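Local coordinates for protein P-granule scaffold (Caenorhabditis japonica, PDB 5W4A) that is probably a scaffold protein of nematode germ (P) granules, its largely helical N-terminal domain pairing with a second copy, at residues K207-D210 and I211-G215; I193-N196 and F197-R200; K122-L125 and M126-A130; F157-L160 and S161-C164. All blocks are in the same frame, centred on the assembly; numbering follows the deposited sequence.

Interaction 1: residues K207-D210 and I211-G215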
ATOM      1  N   LYS C 207      12.411 -21.599  17.831  1.00 27.13           N
ATOM      2  CA  LYS C 207      12.553 -21.139  19.212  1.00 36.10           C
ATOM      3  C   LYS C 207      12.055 -19.721  19.364  1.00 21.83           C
ATOM      4  O   LYS C 207      11.450 -19.379  20.378  1.00 29.39           O
ATOM      5  CB  LYS C 207      14.018 -21.179  19.674  1.00 37.16           C
ATOM      6  CG  LYS C 207      14.543 -22.513  19.942  1.00 34.11           C
ATOM      7  CD  LYS C 207      16.047 -22.464  20.223  1.00 30.65           C
ATOM      8  CE  LYS C 207      16.608 -23.850  20.194  1.00 37.17           C
ATOM      9  NZ  LYS C 207      18.071 -23.835  20.452  1.00 34.50           N
ATOM     10  N   LEU C 208      12.375 -18.867  18.383  1.00 25.43           N
ATOM     11  CA  LEU C 208      11.943 -17.486  18.458  1.00 25.18           C
ATOM     12  C   LEU C 208      10.430 -17.414  18.332  1.00 22.46           C
ATOM     13  O   LEU C 208       9.788 -16.639  19.034  1.00 23.24           O
ATOM     14  CB  LEU C 208      12.600 -16.640  17.366  1.00 26.05           C
ATOM     15  CG  LEU C 208      14.127 -16.448  17.379  1.00 23.68           C
ATOM     16  CD1 LEU C 208      14.586 -15.643  16.148  1.00 28.08           C
ATOM     17  CD2 LEU C 208      14.524 -15.767  18.620  1.00 24.48           C
ATOM     18  N   ALA C 209       9.852 -18.206  17.427  1.00 22.47           N
ATOM     19  CA  ALA C 209       8.393 -18.218  17.299  1.00 19.56           C
ATOM     20  C   ALA C 209       7.735 -18.635  18.607  1.00 22.65           C
ATOM     21  O   ALA C 209       6.735 -18.037  19.036  1.00 25.07           O
ATOM     22  CB  ALA C 209       7.985 -19.156  16.152  1.00 21.49           C
ATOM     23  N   ASP C 210       8.309 -19.647  19.269  1.00 24.06           N
ATOM     24  CA  ASP C 210       7.738 -20.161  20.511  1.00 28.70           C
ATOM     25  C   ASP C 210       7.744 -19.108  21.625  1.00 32.19           C
ATOM     26  O   ASP C 210       6.757 -18.972  22.355  1.00 36.71           O
ATOM     27  CB  ASP C 210       8.496 -21.418  20.927  1.00 29.94           C
ATOM     28  CG  ASP C 210       7.981 -22.018  22.223  1.00 49.56           C
ATOM     29  OD1 ASP C 210       6.751 -22.216  22.349  1.00 44.92           O
ATOM     30  OD2 ASP C 210       8.816 -22.304  23.107  1.00 54.11           O
ATOM     31  N   ILE C 211       8.813 -18.310  21.726  1.00 30.82           N
ATOM     32  CA  ILE C 211       8.856 -17.256  22.738  1.00 38.87           C
ATOM     33  C   ILE C 211       7.767 -16.217  22.472  1.00 39.06           C
ATOM     34  O   ILE C 211       7.057 -15.784  23.385  1.00 39.57           O
ATOM     35  CB  ILE C 211      10.258 -16.604  22.789  1.00 36.52           C
ATOM     36  CG1 ILE C 211      11.368 -17.638  22.977  1.00 50.07           C
ATOM     37  CG2 ILE C 211      10.323 -15.647  23.950  1.00 44.16           C
ATOM     38  CD1 ILE C 211      12.754 -17.088  22.657  1.00 52.10           C
ATOM     39  N   ILE C 212       7.609 -15.804  21.216  1.00 25.90           N
ATOM     40  CA  ILE C 212       6.596 -14.806  20.892  1.00 26.58           C
ATOM     41  C   ILE C 212       5.198 -15.325  21.217  1.00 37.54           C
ATOM     42  O   ILE C 212       4.346 -14.581  21.716  1.00 36.99           O
ATOM     43  CB  ILE C 212       6.708 -14.402  19.416  1.00 26.32           C
ATOM     44  CG1 ILE C 212       7.988 -13.568  19.204  1.00 23.77           C
ATOM     45  CG2 ILE C 212       5.445 -13.642  18.965  1.00 26.87           C
ATOM     46  CD1 ILE C 212       8.320 -13.335  17.771  1.00 27.16           C
ATOM     47  N   ARG C 213       4.927 -16.592  20.895  1.00 34.04           N
ATOM     48  CA  ARG C 213       3.604 -17.159  21.162  1.00 39.52           C
ATOM     49  C   ARG C 213       3.364 -17.334  22.652  1.00 44.87           C
ATOM     50  O   ARG C 213       2.269 -17.049  23.149  1.00 57.23           O
ATOM     51  CB  ARG C 213       3.456 -18.515  20.471  1.00 39.03           C
ATOM     52  CG  ARG C 213       3.289 -18.431  18.992  1.00 32.07           C
ATOM     53  CD  ARG C 213       2.718 -19.719  18.419  1.00 33.18           C
ATOM     54  NE  ARG C 213       2.419 -19.554  17.003  1.00 30.40           N
ATOM     55  CZ  ARG C 213       3.241 -19.876  16.013  1.00 26.18           C
ATOM     56  NH1 ARG C 213       4.441 -20.410  16.263  1.00 25.93           N
ATOM     57  NH2 ARG C 213       2.865 -19.661  14.764  1.00 32.28           N
ATOM     58  N   ASN C 214       4.380 -17.803  23.376  1.00 48.15           N
ATOM     59  CA  ASN C 214       4.183 -18.373  24.705  1.00 55.87           C
ATOM     60  C   ASN C 214       4.951 -17.590  25.761  1.00 66.81           C
ATOM     61  O   ASN C 214       4.334 -16.828  26.510  1.00 72.75           O
ATOM     62  CB  ASN C 214       4.581 -19.854  24.662  1.00 57.50           C
ATOM     63  CG  ASN C 214       3.858 -20.634  23.540  1.00 54.85           C
ATOM     64  OD1 ASN C 214       2.664 -20.447  23.300  1.00 57.30           O
ATOM     65  ND2 ASN C 214       4.593 -21.505  22.854  1.00 57.00           N
ATOM     66  N   GLY C 215       6.276 -17.734  25.849  1.00 66.60           N
ATOM     67  CA  GLY C 215       7.055 -17.017  26.848  1.00 58.89           C
ATOM     68  C   GLY C 215       8.539 -17.346  26.881  1.00 64.46           C
ATOM     69  O   GLY C 215       9.001 -18.319  26.280  1.00 65.49           O
TER

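Interaction 2: residues I193-N196 and F197-R200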
ATOM      1  N   ILE C 193      -0.551  -9.208  11.810  1.00 17.09           N
ATOM      2  CA  ILE C 193       0.841  -8.847  11.566  1.00 15.64           C
ATOM      3  C   ILE C 193       1.768  -9.829  12.271  1.00 16.56           C
ATOM      4  O   ILE C 193       2.739 -10.315  11.681  1.00 17.03           O
ATOM      5  CB  ILE C 193       1.123  -7.406  12.022  1.00 19.45           C
ATOM      6  CG1 ILE C 193       0.306  -6.428  11.181  1.00 17.34           C
ATOM      7  CG2 ILE C 193       2.617  -7.067  11.900  1.00 19.69           C
ATOM      8  CD1 ILE C 193       0.409  -4.979  11.615  1.00 20.13           C
ATOM      9  N   ARG C 194       1.485 -10.091  13.539  1.00 17.59           N
ATOM     10  CA  ARG C 194       2.264 -11.068  14.305  1.00 20.64           C
ATOM     11  C   ARG C 194       2.263 -12.420  13.612  1.00 21.52           C
ATOM     12  O   ARG C 194       3.314 -13.056  13.451  1.00 20.65           O
ATOM     13  CB  ARG C 194       1.704 -11.188  15.704  1.00 19.59           C
ATOM     14  CG  ARG C 194       2.481 -12.145  16.628  1.00 23.82           C
ATOM     15  CD  ARG C 194       1.790 -12.271  17.984  1.00 29.94           C
ATOM     16  NE  ARG C 194       1.821 -11.040  18.784  1.00 42.75           N
ATOM     17  CZ  ARG C 194       0.763 -10.272  19.099  1.00 50.91           C
ATOM     18  NH1 ARG C 194      -0.474 -10.574  18.699  1.00 36.71           N
ATOM     19  NH2 ARG C 194       0.946  -9.178  19.835  1.00 43.34           N
ATOM     20  N   ASP C 195       1.088 -12.881  13.188  1.00 21.43           N
ATOM     21  CA  ASP C 195       1.000 -14.184  12.540  1.00 19.09           C
ATOM     22  C   ASP C 195       1.736 -14.220  11.207  1.00 20.68           C
ATOM     23  O   ASP C 195       2.346 -15.241  10.878  1.00 20.73           O
ATOM     24  CB  ASP C 195      -0.460 -14.594  12.378  1.00 22.00           C
ATOM     25  CG  ASP C 195      -1.082 -15.054  13.692  1.00 32.36           C
ATOM     26  OD1 ASP C 195      -0.333 -15.315  14.665  1.00 35.43           O
ATOM     27  OD2 ASP C 195      -2.332 -15.139  13.773  1.00 32.94           O
ATOM     28  N   ASN C 196       1.720 -13.119  10.428  1.00 19.00           N
ATOM     29  CA  ASN C 196       2.525 -13.043   9.208  1.00 18.30           C
ATOM     30  C   ASN C 196       4.012 -13.232   9.511  1.00 18.19           C
ATOM     31  O   ASN C 196       4.715 -13.965   8.813  1.00 19.98           O
ATOM     32  CB  ASN C 196       2.333 -11.703   8.502  1.00 17.37           C
ATOM     33  CG  ASN C 196       0.973 -11.571   7.856  1.00 18.70           C
ATOM     34  OD1 ASN C 196       0.178 -12.533   7.760  1.00 21.28           O
ATOM     35  ND2 ASN C 196       0.688 -10.348   7.402  1.00 18.20           N
ATOM     36  N   PHE C 197       4.499 -12.562  10.552  1.00 20.48           N
ATOM     37  CA  PHE C 197       5.896 -12.722  10.948  1.00 19.37           C
ATOM     38  C   PHE C 197       6.169 -14.143  11.444  1.00 20.69           C
ATOM     39  O   PHE C 197       7.150 -14.776  11.008  1.00 22.46           O
ATOM     40  CB  PHE C 197       6.254 -11.692  12.019  1.00 18.49           C
ATOM     41  CG  PHE C 197       7.650 -11.843  12.543  1.00 16.99           C
ATOM     42  CD1 PHE C 197       8.706 -12.019  11.670  1.00 19.39           C
ATOM     43  CD2 PHE C 197       7.905 -11.759  13.889  1.00 20.58           C
ATOM     44  CE1 PHE C 197      10.027 -12.184  12.144  1.00 18.41           C
ATOM     45  CE2 PHE C 197       9.233 -11.893  14.361  1.00 21.46           C
ATOM     46  CZ  PHE C 197      10.267 -12.092  13.475  1.00 19.39           C
ATOM     47  N   LEU C 198       5.306 -14.659  12.330  1.00 20.07           N
ATOM     48  CA  LEU C 198       5.468 -16.037  12.822  1.00 21.13           C
ATOM     49  C   LEU C 198       5.480 -17.052  11.669  1.00 24.90           C
ATOM     50  O   LEU C 198       6.198 -18.072  11.730  1.00 23.91           O
ATOM     51  CB  LEU C 198       4.366 -16.370  13.840  1.00 20.61           C
ATOM     52  CG  LEU C 198       4.422 -15.676  15.198  1.00 21.81           C
ATOM     53  CD1 LEU C 198       3.162 -15.796  16.020  1.00 28.26           C
ATOM     54  CD2 LEU C 198       5.608 -16.273  16.014  1.00 33.16           C
ATOM     55  N   ASN C 199       4.722 -16.806  10.598  1.00 23.04           N
ATOM     56  CA  ASN C 199       4.713 -17.742   9.480  0.55 26.35           C
ATOM     57  C   ASN C 199       6.096 -17.874   8.856  1.00 34.71           C
ATOM     58  O   ASN C 199       6.479 -18.961   8.406  1.00 33.67           O
ATOM     59  CB  ASN C 199       3.672 -17.308   8.440  0.55 27.10           C
ATOM     60  CG  ASN C 199       3.696 -18.171   7.192  0.55 33.31           C
ATOM     61  OD1 ASN C 199       3.317 -19.341   7.227  0.55 39.88           O
ATOM     62  ND2 ASN C 199       4.143 -17.598   6.086  0.55 34.54           N
ATOM     63  N   ARG C 200       6.864 -16.788   8.817  1.00 22.88           N
ATOM     64  CA  ARG C 200       8.227 -16.882   8.344  1.00 25.31           C
ATOM     65  C   ARG C 200       9.111 -17.522   9.408  1.00 23.70           C
ATOM     66  O   ARG C 200       9.950 -18.370   9.088  1.00 24.20           O
ATOM     67  CB  ARG C 200       8.779 -15.508   7.968  1.00 22.54           C
ATOM     68  CG  ARG C 200       8.089 -14.818   6.790  1.00 25.50           C
ATOM     69  CD  ARG C 200       8.407 -15.477   5.410  1.00 26.39           C
ATOM     70  NE  ARG C 200       9.826 -15.777   5.171  1.00 32.44           N
ATOM     71  CZ  ARG C 200      10.723 -14.941   4.630  1.00 35.65           C
ATOM     72  NH1 ARG C 200      10.402 -13.694   4.260  1.00 34.75           N
ATOM     73  NH2 ARG C 200      11.970 -15.359   4.453  1.00 37.24           N
TER

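Interaction 3: residues K122-L125 and M126-A130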
ATOM      1  N   LYS C 122       5.352  19.763   2.541  1.00 33.41           N
ATOM      2  CA  LYS C 122       6.204  19.441   1.399  1.00 33.86           C
ATOM      3  C   LYS C 122       6.541  17.963   1.393  1.00 30.21           C
ATOM      4  O   LYS C 122       6.528  17.311   0.336  1.00 29.84           O
ATOM      5  CB  LYS C 122       7.503  20.260   1.431  1.00 39.23           C
ATOM      6  CG  LYS C 122       7.344  21.696   0.981  1.00 59.12           C
ATOM      7  CD  LYS C 122       8.684  22.425   0.974  1.00 64.90           C
ATOM      8  CE  LYS C 122       8.490  23.941   0.942  1.00 68.35           C
ATOM      9  NZ  LYS C 122       7.814  24.443   2.174  1.00 71.01           N
ATOM     10  N   LEU C 123       6.842  17.409   2.569  1.00 30.08           N
ATOM     11  CA  LEU C 123       7.149  15.987   2.632  1.00 28.19           C
ATOM     12  C   LEU C 123       5.926  15.153   2.293  1.00 24.16           C
ATOM     13  O   LEU C 123       6.056  14.116   1.641  1.00 23.56           O
ATOM     14  CB  LEU C 123       7.686  15.592   4.015  1.00 35.76           C
ATOM     15  CG  LEU C 123       9.153  15.950   4.284  1.00 43.29           C
ATOM     16  CD1 LEU C 123       9.583  15.425   5.624  1.00 41.63           C
ATOM     17  CD2 LEU C 123      10.084  15.425   3.204  1.00 46.29           C
ATOM     18  N   ASN C 124       4.731  15.568   2.748  1.00 24.52           N
ATOM     19  CA  ASN C 124       3.525  14.815   2.420  1.00 22.73           C
ATOM     20  C   ASN C 124       3.413  14.633   0.907  1.00 21.13           C
ATOM     21  O   ASN C 124       3.164  13.521   0.426  1.00 22.00           O
ATOM     22  CB  ASN C 124       2.286  15.520   2.991  1.00 24.91           C
ATOM     23  CG  ASN C 124       0.976  14.952   2.456  1.00 26.45           C
ATOM     24  OD1 ASN C 124       0.188  15.663   1.794  1.00 31.60           O
ATOM     25  ND2 ASN C 124       0.716  13.701   2.762  1.00 25.83           N
ATOM     26  N   LEU C 125       3.606  15.713   0.136  1.00 21.31           N
ATOM     27  CA  LEU C 125       3.504  15.597  -1.316  1.00 22.20           C
ATOM     28  C   LEU C 125       4.621  14.714  -1.875  1.00 24.62           C
ATOM     29  O   LEU C 125       4.404  13.904  -2.794  1.00 23.47           O
ATOM     30  CB  LEU C 125       3.521  16.984  -1.981  1.00 26.48           C
ATOM     31  CG  LEU C 125       2.314  17.879  -1.667  1.00 32.71           C
ATOM     32  CD1 LEU C 125       2.460  19.203  -2.416  1.00 36.97           C
ATOM     33  CD2 LEU C 125       0.966  17.220  -1.992  1.00 32.71           C
HETATM   34  N   MSE C 126       5.816  14.818  -1.303  1.00 23.53           N
HETATM   35  CA  MSE C 126       6.927  14.012  -1.745  1.00 24.50           C
HETATM   36  C   MSE C 126       6.616  12.528  -1.520  1.00 22.59           C
HETATM   37  O   MSE C 126       6.925  11.694  -2.389  1.00 23.40           O
HETATM   38  CB  MSE C 126       8.222  14.400  -1.001  1.00 28.70           C
HETATM   39  CG  MSE C 126       9.400  13.386  -1.178  1.00 34.68           C
HETATM   40 SE   MSE C 126      10.910  13.880  -0.009  1.00 57.82          SE
HETATM   41  CE  MSE C 126      10.911  15.810  -0.374  1.00 51.26           C
ATOM     42  N   GLY C 127       6.054  12.211  -0.348  1.00 21.45           N
ATOM     43  CA  GLY C 127       5.787  10.818  -0.018  1.00 20.55           C
ATOM     44  C   GLY C 127       4.719  10.226  -0.907  1.00 20.79           C
ATOM     45  O   GLY C 127       4.792   9.049  -1.276  1.00 19.47           O
ATOM     46  N   ARG C 128       3.718  11.028  -1.269  1.00 19.24           N
ATOM     47  CA  ARG C 128       2.653  10.529  -2.135  1.00 19.41           C
ATOM     48  C   ARG C 128       3.195  10.180  -3.518  1.00 19.51           C
ATOM     49  O   ARG C 128       2.831   9.146  -4.099  1.00 19.33           O
ATOM     50  CB  ARG C 128       1.522  11.565  -2.238  1.00 19.34           C
ATOM     51  CG  ARG C 128       0.747  11.805  -0.924  1.00 19.94           C
ATOM     52  CD  ARG C 128      -0.275  12.914  -1.072  1.00 21.46           C
ATOM     53  NE  ARG C 128      -1.319  12.588  -2.032  1.00 20.15           N
ATOM     54  CZ  ARG C 128      -2.501  12.068  -1.725  1.00 19.23           C
ATOM     55  NH1 ARG C 128      -2.837  11.821  -0.462  1.00 20.90           N
ATOM     56  NH2 ARG C 128      -3.363  11.814  -2.696  1.00 22.96           N
ATOM     57  N   LYS C 129       4.105  10.998  -4.052  1.00 19.32           N
ATOM     58  CA  LYS C 129       4.717  10.689  -5.332  1.00 19.43           C
ATOM     59  C   LYS C 129       5.670   9.506  -5.214  1.00 18.85           C
ATOM     60  O   LYS C 129       5.729   8.657  -6.119  1.00 18.94           O
ATOM     61  CB  LYS C 129       5.426  11.932  -5.884  1.00 21.91           C
ATOM     62  CG  LYS C 129       4.435  12.978  -6.354  1.00 27.40           C
ATOM     63  CD  LYS C 129       5.124  14.235  -6.900  1.00 44.20           C
ATOM     64  CE  LYS C 129       5.755  13.981  -8.266  1.00 57.59           C
ATOM     65  NZ  LYS C 129       6.135  15.257  -8.959  1.00 66.45           N
ATOM     66  N   ALA C 130       6.402   9.410  -4.090  1.00 20.00           N
ATOM     67  CA  ALA C 130       7.337   8.297  -3.897  1.00 19.50           C
ATOM     68  C   ALA C 130       6.620   6.957  -3.911  1.00 17.80           C
ATOM     69  O   ALA C 130       7.120   5.982  -4.486  1.00 16.65           O
ATOM     70  CB  ALA C 130       8.113   8.442  -2.580  1.00 20.86           C
TER
HETATM   71  O   HOH W   1      -1.002  11.857   1.980  0.98 29.68           O

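Interaction 4: residues F157-L160 and S161-C164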
ATOM      1  N   PHE C 157      -0.170   3.679  13.559  1.00 20.01           N
ATOM      2  CA  PHE C 157      -0.300   2.238  13.331  1.00 17.63           C
ATOM      3  C   PHE C 157      -0.809   1.933  11.921  1.00 19.29           C
ATOM      4  O   PHE C 157      -0.285   1.042  11.237  1.00 17.30           O
ATOM      5  CB  PHE C 157      -1.227   1.614  14.375  1.00 19.14           C
ATOM      6  CG  PHE C 157      -1.468   0.168  14.134  1.00 18.45           C
ATOM      7  CD1 PHE C 157      -0.460  -0.752  14.382  1.00 20.35           C
ATOM      8  CD2 PHE C 157      -2.670  -0.289  13.622  1.00 18.40           C
ATOM      9  CE1 PHE C 157      -0.653  -2.080  14.138  1.00 19.19           C
ATOM     10  CE2 PHE C 157      -2.867  -1.632  13.398  1.00 17.99           C
ATOM     11  CZ  PHE C 157      -1.847  -2.523  13.650  1.00 19.96           C
ATOM     12  N   THR C 158      -1.809   2.681  11.459  1.00 18.79           N
ATOM     13  CA  THR C 158      -2.348   2.469  10.121  1.00 16.28           C
ATOM     14  C   THR C 158      -1.273   2.660   9.057  1.00 16.96           C
ATOM     15  O   THR C 158      -1.172   1.859   8.111  1.00 17.45           O
ATOM     16  CB  THR C 158      -3.522   3.435   9.887  1.00 19.19           C
ATOM     17  OG1 THR C 158      -4.552   3.159  10.847  1.00 19.99           O
ATOM     18  CG2 THR C 158      -4.090   3.303   8.503  1.00 21.77           C
ATOM     19  N   GLU C 159      -0.464   3.701   9.191  1.00 16.27           N
ATOM     20  CA  GLU C 159       0.562   3.967   8.180  1.00 16.90           C
ATOM     21  C   GLU C 159       1.719   2.962   8.278  1.00 18.31           C
ATOM     22  O   GLU C 159       2.191   2.452   7.255  1.00 18.51           O
ATOM     23  CB  GLU C 159       1.075   5.407   8.289  1.00 18.49           C
ATOM     24  CG  GLU C 159      -0.012   6.457   8.016  1.00 18.15           C
ATOM     25  CD  GLU C 159      -0.614   6.410   6.596  1.00 24.37           C
ATOM     26  OE1 GLU C 159      -0.103   5.722   5.697  1.00 22.38           O
ATOM     27  OE2 GLU C 159      -1.634   7.116   6.384  1.00 30.95           O
ATOM     28  N   LEU C 160       2.163   2.635   9.492  1.00 17.33           N
ATOM     29  CA  LEU C 160       3.205   1.613   9.647  1.00 17.10           C
ATOM     30  C   LEU C 160       2.747   0.251   9.131  1.00 16.10           C
ATOM     31  O   LEU C 160       3.565  -0.575   8.694  1.00 17.07           O
ATOM     32  CB  LEU C 160       3.600   1.507  11.115  1.00 16.93           C
ATOM     33  CG  LEU C 160       4.461   2.629  11.657  1.00 18.75           C
ATOM     34  CD1 LEU C 160       4.496   2.642  13.174  1.00 21.39           C
ATOM     35  CD2 LEU C 160       5.877   2.516  11.085  1.00 20.25           C
ATOM     36  N   SER C 161       1.450  -0.036   9.216  1.00 15.29           N
ATOM     37  CA  SER C 161       0.924  -1.299   8.720  1.00 15.51           C
ATOM     38  C   SER C 161       1.223  -1.483   7.237  1.00 16.37           C
ATOM     39  O   SER C 161       1.302  -2.621   6.767  1.00 16.01           O
ATOM     40  CB  SER C 161      -0.589  -1.380   8.947  1.00 17.54           C
ATOM     41  OG  SER C 161      -0.914  -1.591  10.329  1.00 18.48           O
ATOM     42  N   GLU C 162       1.424  -0.381   6.500  1.00 15.52           N
ATOM     43  CA  GLU C 162       1.755  -0.492   5.080  1.00 17.26           C
ATOM     44  C   GLU C 162       3.083  -1.214   4.872  1.00 16.89           C
ATOM     45  O   GLU C 162       3.330  -1.732   3.774  1.00 16.34           O
ATOM     46  CB  GLU C 162       1.808   0.905   4.426  1.00 17.73           C
ATOM     47  CG  GLU C 162       0.451   1.601   4.340  1.00 23.24           C
ATOM     48  CD  GLU C 162      -0.503   0.907   3.404  1.00 28.21           C
ATOM     49  OE1 GLU C 162      -0.075   0.472   2.299  1.00 28.62           O
ATOM     50  OE2 GLU C 162      -1.668   0.720   3.816  1.00 35.55           O
ATOM     51  N   LEU C 163       3.926  -1.307   5.916  1.00 17.00           N
ATOM     52  CA  LEU C 163       5.160  -2.098   5.792  1.00 17.38           C
ATOM     53  C   LEU C 163       4.868  -3.548   5.427  1.00 16.47           C
ATOM     54  O   LEU C 163       5.682  -4.199   4.765  1.00 16.95           O
ATOM     55  CB  LEU C 163       5.963  -2.028   7.101  1.00 15.83           C
ATOM     56  CG  LEU C 163       6.558  -0.665   7.360  1.00 17.28           C
ATOM     57  CD1 LEU C 163       7.036  -0.577   8.820  1.00 18.53           C
ATOM     58  CD2 LEU C 163       7.725  -0.338   6.389  1.00 23.46           C
ATOM     59  N   CYS C 164       3.714  -4.082   5.857  1.00 15.78           N
ATOM     60  CA  CYS C 164       3.349  -5.454   5.551  1.00 16.89           C
ATOM     61  C   CYS C 164       3.179  -5.665   4.053  1.00 17.56           C
ATOM     62  O   CYS C 164       3.368  -6.782   3.586  1.00 16.02           O
ATOM     63  CB  CYS C 164       2.078  -5.840   6.294  1.00 16.80           C
ATOM     64  SG  CYS C 164       2.260  -5.707   8.108  1.00 18.56           S
TER
HETATM   65  O   HOH W   2      -2.852   0.960   6.023  1.00 25.95           O

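Interaction 1: residues K207-D210 and I211-G215
The side chain of R213 runs back over A209, one turn earlier in the last helix, 206-213, with NH1 lying 3.8 Å from A209 CB. A methyl group suits this place, being small enough for the arginine to pass and for L198 of helix 187-201 to pack against it. The guanidinium finds its charge partner beyond the helix, in a salt bridge to D202. Regular i to i+4 bonds hold the backbone, among them R213 N to A209 O at 3.0 Å. L208 and I211 are buried, L208 resting on F48 and I211 on A50 and V34, while I212, partly exposed, packs on F48 and F197. K207 stretches outward to a salt bridge with E31, as fits a long charged chain on an exposed part of the helix. At the C-terminal end the helix gives way to a loop after R213, and N214 N still reaches D210 O at 2.8 Å. The side chains of D210 and N214 also meet here, but their modelled approach is implausibly short and its details are doubtful. I211 keeps its CG1 beside the backbone N (chi1 -54°), which brings that carbon to 3.1 Å from K207 O.

Interaction 2: residues I193-N196 and F197-R200
R194 and L198 lie side by side on helix 187-201, pointing the same way, and the aliphatic part of the arginine serves as a hydrophobic neighbour: R194 CG is 3.8 Å from L198 CD1. With CG anti to the backbone N (chi1 -177°), the arginine starts out along the leucine before its chain bends at chi3. Its polar end then turns to partners outside, NE bonding to the hydroxyl of Y173 and NH2 forming a salt bridge with E182. D195 approaches the same methyl from another direction, its side chain oblique to the leucine, and D195 OD1 also stands 3.8 Å from L198 CD1. L198 CG, beside its own backbone N, comes to 3.3 Å from R194 O. That carbonyl receives L198 N at 2.8 Å, while F197 N bonds to I193 O and N199 N to D195 O.

F197 packs on I212, and L198 on A209 and R213; bulky apolar groups suit this seam with helix 206-213. The F197 ring also meets that of F170 on helix 169-179, the planes at about 45°, and I193 lies against S161 and C164. N196 looks toward the other subunit, where its ND2 bonds to L132 O of the second subunit as well as to D169 of its own chain. R200 leads away to a salt bridge with E10. The chemistry thus divides the work: carbon contacts and backbone bonds shape the turn, whereas the polar ends of R194, N196 and R200 tie it to other parts of the fold and, through N196, to the dimer partner.

Interaction 3: residues K122-L125 and M126-A130
R128 lies along N124, one helical turn earlier, and its chain can be followed outward from the backbone. CB sits 3.7 Å from N124 O, the carbonyl that also takes the bond from R128 N. CG comes closer to this oxygen, at 3.3 Å, because it stands beside the backbone N (chi1 -67°). CD passes the amide of N124, 4.0 Å from its OD1. A bend at chi3 then carries the guanidinium past the amide, their planes 59° apart. A water in the guanidinium plane accepts from R128 NH1 at 3.1 Å and from N124 ND2 at 2.6 Å, bridging the two side chains. NH2 ends the chain on the second subunit, bonding to T158 and forming a salt bridge with E189 there; a long, charged residue suits this span.

L123 and M126, a selenomethionine, run side by side on another face, with L123 CD2 3.7 Å from M126 SE. G127 is buried, and its N bonds to L123 O at 2.8 Å. Helix 116-131 rests on helix 136-148, where L123 and M126 share I145 and A130 meets A142, while R128 and K129 reach across to the second subunit.

Interaction 4: residues F157-L160 and S161-C164
S161 tucks its hydroxyl over the ring of F157 after helix 153-160, as the chain enters a 3-10 segment beginning at E162. Among the hydrogen bonds, F157 O is gripped twice, by S161 N and by S161 OG, each at 2.9 Å and from opposite faces of the carbonyl plane. A serine suits this place because OG, beside its own backbone N (chi1 -73°), can turn back onto the preceding turn. E162 N then bonds to E159 O and L163 N to L160 O, the shorter i to i+3 spacing of a 3-10 turn. The hydroxyl of T158 bonds to Y154 O, and a water links T158 O to E162 OE2.

The ionic contact crosses the interface: E162 forms a salt bridge with K131 of the second subunit.

Apolar contacts involve L160 and L163, which lie side by side, with L160 CD2 4.0 Å from L163 CD1; L163 also touches I143 of helix 136-148. F157 is buried against V190 and I193, a fitting place for a large ring.

A polar group on an aromatic face completes the set. While giving its hydrogen to F157 O, S161 OG stands 3.5 Å above the F157 ring, offset toward its rim, with CZ and CE2 each 3.6 Å away.

Overall arrangement
The four turns follow one another along a helical domain, interaction 3 first in sequence and interaction 1 last. Interactions 1 and 2 join directly, their centres 12 Å apart: L198 CD2 meets A209 CA at 3.6 Å and F197 CE2 meets I212 CD1 at 3.8 Å. Interaction 2 also touches interaction 4, where I193 CG1 lies 3.7 Å from C164 SG. Interaction 3 stands apart within the chain, its centre 17 Å from that of interaction 4 and 38 Å from that of interaction 1. Across the dimer, interactions 2, 3 and 4 all reach the second subunit, interaction 3 of one chain meeting interaction 4 of the other; interaction 1 does not.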